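Local coordinates for hypothetical protein AF2331 (Archaeoglobus fulgidus, PDB 2FDO), which is of unknown function but forms an unusual interdigitated dimer with a new type of alpha + beta fold, at residues D32-C37 with F52-F57. Sequence-based numbering, arbitrary orientation.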
ATOM      1  N   ASP A  32       2.530  -3.122   8.104  1.00 51.00           N
ATOM      2  CA  ASP A  32       2.452  -2.512   9.448  1.00 50.59           C
ATOM      3  C   ASP A  32       1.392  -1.401   9.459  1.00 50.68           C
ATOM      4  O   ASP A  32       1.705  -0.205   9.322  1.00 51.00           O
ATOM      5  CB  ASP A  32       3.849  -1.993   9.847  1.00 49.73           C
ATOM      6  CG  ASP A  32       3.991  -1.706  11.317  1.00 53.18           C
ATOM      7  OD1 ASP A  32       3.063  -1.996  12.109  1.00 58.19           O
ATOM      8  OD2 ASP A  32       5.076  -1.215  11.736  1.00 55.86           O
ATOM      9  N   VAL A  33       0.130  -1.781   9.587  1.00 50.94           N
ATOM     10  CA  VAL A  33      -0.941  -0.797   9.564  1.00 51.79           C
ATOM     11  C   VAL A  33      -1.019  -0.101  10.904  1.00 53.37           C
ATOM     12  O   VAL A  33      -1.317  -0.747  11.899  1.00 55.40           O
ATOM     13  CB  VAL A  33      -2.286  -1.418   9.288  1.00 51.17           C
ATOM     14  CG1 VAL A  33      -3.394  -0.333   9.294  1.00 50.67           C
ATOM     15  CG2 VAL A  33      -2.258  -2.128   7.964  1.00 51.48           C
ATOM     16  N   THR A  34      -0.740   1.193  10.959  1.00 53.79           N
ATOM     17  CA  THR A  34      -0.732   1.881  12.237  1.00 54.53           C
ATOM     18  C   THR A  34      -2.059   2.563  12.562  1.00 55.31           C
ATOM     19  O   THR A  34      -2.239   3.044  13.660  1.00 55.80           O
ATOM     20  CB  THR A  34       0.420   2.931  12.307  1.00 54.71           C
ATOM     21  OG1 THR A  34       0.310   3.840  11.199  1.00 54.29           O
ATOM     22  CG2 THR A  34       1.759   2.241  12.259  1.00 53.19           C
ATOM     23  N   ASP A  35      -2.970   2.639  11.588  1.00 56.69           N
ATOM     24  CA  ASP A  35      -4.292   3.211  11.798  1.00 56.94           C
ATOM     25  C   ASP A  35      -5.123   2.887  10.615  1.00 56.33           C
ATOM     26  O   ASP A  35      -4.600   2.708   9.531  1.00 57.47           O
ATOM     27  CB  ASP A  35      -4.248   4.716  11.916  1.00 57.23           C
ATOM     28  CG  ASP A  35      -5.431   5.270  12.741  1.00 64.37           C
ATOM     29  OD1 ASP A  35      -6.490   4.564  12.947  1.00 66.20           O
ATOM     30  OD2 ASP A  35      -5.267   6.417  13.254  1.00 72.03           O
ATOM     31  N   PHE A  36      -6.424   2.797  10.821  1.00 56.31           N
ATOM     32  CA  PHE A  36      -7.374   2.538   9.766  1.00 55.65           C
ATOM     33  C   PHE A  36      -8.736   3.048  10.218  1.00 56.41           C
ATOM     34  O   PHE A  36      -9.129   2.804  11.334  1.00 55.97           O
ATOM     35  CB  PHE A  36      -7.457   1.056   9.501  1.00 55.35           C
ATOM     36  CG  PHE A  36      -8.518   0.690   8.504  1.00 56.51           C
ATOM     37  CD1 PHE A  36      -8.194   0.516   7.164  1.00 56.93           C
ATOM     38  CD2 PHE A  36      -9.847   0.552   8.905  1.00 55.99           C
ATOM     39  CE1 PHE A  36      -9.171   0.216   6.244  1.00 57.46           C
ATOM     40  CE2 PHE A  36     -10.826   0.258   8.008  1.00 55.14           C
ATOM     41  CZ  PHE A  36     -10.495   0.090   6.664  1.00 57.52           C
ATOM     42  N   CYS A  37      -9.459   3.739   9.342  1.00 57.10           N
ATOM     43  CA  CYS A  37     -10.760   4.310   9.667  1.00 57.72           C
ATOM     44  C   CYS A  37     -11.428   4.768   8.385  1.00 57.34           C
ATOM     45  O   CYS A  37     -10.826   4.703   7.324  1.00 57.26           O
ATOM     46  CB  CYS A  37     -10.602   5.534  10.563  1.00 57.23           C
ATOM     47  SG  CYS A  37      -9.766   6.854   9.662  1.00 62.69           S
ATOM     48  N   PHE A  52      -9.244   4.873   5.123  1.00 52.41           N
ATOM     49  CA  PHE A  52      -7.936   5.436   5.261  1.00 51.54           C
ATOM     50  C   PHE A  52      -7.093   4.401   5.948  1.00 51.78           C
ATOM     51  O   PHE A  52      -7.428   3.909   7.027  1.00 51.51           O
ATOM     52  CB  PHE A  52      -8.046   6.736   6.060  1.00 50.32           C
ATOM     53  CG  PHE A  52      -8.795   7.834   5.313  1.00 49.94           C
ATOM     54  CD1 PHE A  52     -10.209   7.846   5.257  1.00 46.75           C
ATOM     55  CD2 PHE A  52      -8.094   8.839   4.626  1.00 49.54           C
ATOM     56  CE1 PHE A  52     -10.900   8.866   4.541  1.00 44.18           C
ATOM     57  CE2 PHE A  52      -8.800   9.862   3.883  1.00 47.63           C
ATOM     58  CZ  PHE A  52     -10.215   9.859   3.869  1.00 45.73           C
ATOM     59  N   ALA A  53      -6.005   4.026   5.302  1.00 51.79           N
ATOM     60  CA  ALA A  53      -5.152   2.995   5.865  1.00 51.22           C
ATOM     61  C   ALA A  53      -3.739   3.565   5.869  1.00 51.93           C
ATOM     62  O   ALA A  53      -3.261   4.073   4.847  1.00 51.38           O
ATOM     63  CB  ALA A  53      -5.223   1.762   5.057  1.00 50.34           C
ATOM     64  N   GLU A  54      -3.113   3.511   7.035  1.00 51.08           N
ATOM     65  CA  GLU A  54      -1.845   4.129   7.244  1.00 51.91           C
ATOM     66  C   GLU A  54      -0.849   3.027   7.557  1.00 51.04           C
ATOM     67  O   GLU A  54      -1.146   2.143   8.372  1.00 51.63           O
ATOM     68  CB  GLU A  54      -1.913   5.109   8.445  1.00 50.63           C
ATOM     69  CG  GLU A  54      -0.541   5.730   8.759  1.00 53.15           C
ATOM     70  CD  GLU A  54      -0.573   6.622   9.991  1.00 56.08           C
ATOM     71  OE1 GLU A  54      -0.748   6.105  11.144  1.00 55.25           O
ATOM     72  OE2 GLU A  54      -0.422   7.862   9.783  1.00 60.48           O
ATOM     73  N   PHE A  55       0.333   3.124   6.968  1.00 49.30           N
ATOM     74  CA  PHE A  55       1.343   2.104   7.084  1.00 49.45           C
ATOM     75  C   PHE A  55       2.592   2.786   7.473  1.00 49.42           C
ATOM     76  O   PHE A  55       2.822   3.932   7.041  1.00 50.55           O
ATOM     77  CB  PHE A  55       1.623   1.355   5.737  1.00 48.86           C
ATOM     78  CG  PHE A  55       0.410   0.703   5.133  1.00 48.22           C
ATOM     79  CD1 PHE A  55      -0.469   1.438   4.365  1.00 46.93           C
ATOM     80  CD2 PHE A  55       0.146  -0.640   5.344  1.00 47.44           C
ATOM     81  CE1 PHE A  55      -1.598   0.830   3.793  1.00 49.26           C
ATOM     82  CE2 PHE A  55      -0.967  -1.239   4.779  1.00 48.75           C
ATOM     83  CZ  PHE A  55      -1.821  -0.508   3.978  1.00 47.53           C
ATOM     84  N   ALA A  56       3.379   2.048   8.261  1.00 48.86           N
ATOM     85  CA  ALA A  56       4.671   2.431   8.792  1.00 48.63           C
ATOM     86  C   ALA A  56       5.752   1.621   8.122  1.00 49.41           C
ATOM     87  O   ALA A  56       5.566   0.441   7.785  1.00 49.42           O
ATOM     88  CB  ALA A  56       4.728   2.135  10.264  1.00 47.04           C
ATOM     89  N   PHE A  57       6.916   2.212   7.976  1.00 49.93           N
ATOM     90  CA  PHE A  57       8.048   1.408   7.555  1.00 51.40           C
ATOM     91  C   PHE A  57       9.398   2.130   7.853  1.00 51.93           C
ATOM     92  O   PHE A  57       9.494   3.374   7.813  1.00 51.31           O
ATOM     93  CB  PHE A  57       7.878   0.895   6.104  1.00 51.83           C
ATOM     94  CG  PHE A  57       7.621   1.975   5.118  1.00 50.88           C
ATOM     95  CD1 PHE A  57       8.688   2.621   4.497  1.00 51.29           C
ATOM     96  CD2 PHE A  57       6.304   2.362   4.829  1.00 53.03           C
ATOM     97  CE1 PHE A  57       8.465   3.663   3.602  1.00 54.68           C
ATOM     98  CE2 PHE A  57       6.045   3.389   3.937  1.00 54.53           C
ATOM     99  CZ  PHE A  57       7.138   4.059   3.325  1.00 53.44           C
TER
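Glu54 lies opposite Asp35 in a hydrogen-bonded antiparallel pair, but its carboxylate goes to Thr34. Its CB lies 3.8 Å from both Asp35 O and Thr34 OG1. With CG anti to the backbone N (chi1 176°) and the chain extended beyond it, the side chain reaches over to Thr34. CG and CD each come within 3.2 Å of Thr34 OG1. At the tip, OE1 accepts a short 2.5 Å hydrogen bond from Thr34 OG1, met on the anti side of the carboxylate and 31° out of its plane. The same residues also join through the backbone, Thr34 N to Glu54 O at 2.8 Å. A beta bulge between Val33 and Asp35 puts Thr34 here as the extra residue. Thr34 CG2 meanwhile rests on Ala56 CB. On the face opposite the Glu54 and Asp35 side chains, Val33 CG2 touches Phe55 CE2 at 3.5 Å, and the Phe36 ring turns its edge to Ala53 CB. Without this carboxylate, as with an alanine here, the Thr34 hydroxyl would probably lose this acceptor, leaving the bulge mainly backbone bonds. Strand 48-58 also pairs antiparallel with a strand of the second subunit, continuing the sheet across the dimer. Asp35 OD2 stands 5.0 Å from Glu54 OE1; this like charge may raise the Glu54 pKa, while the Thr34 hydrogen bond may partly offset that.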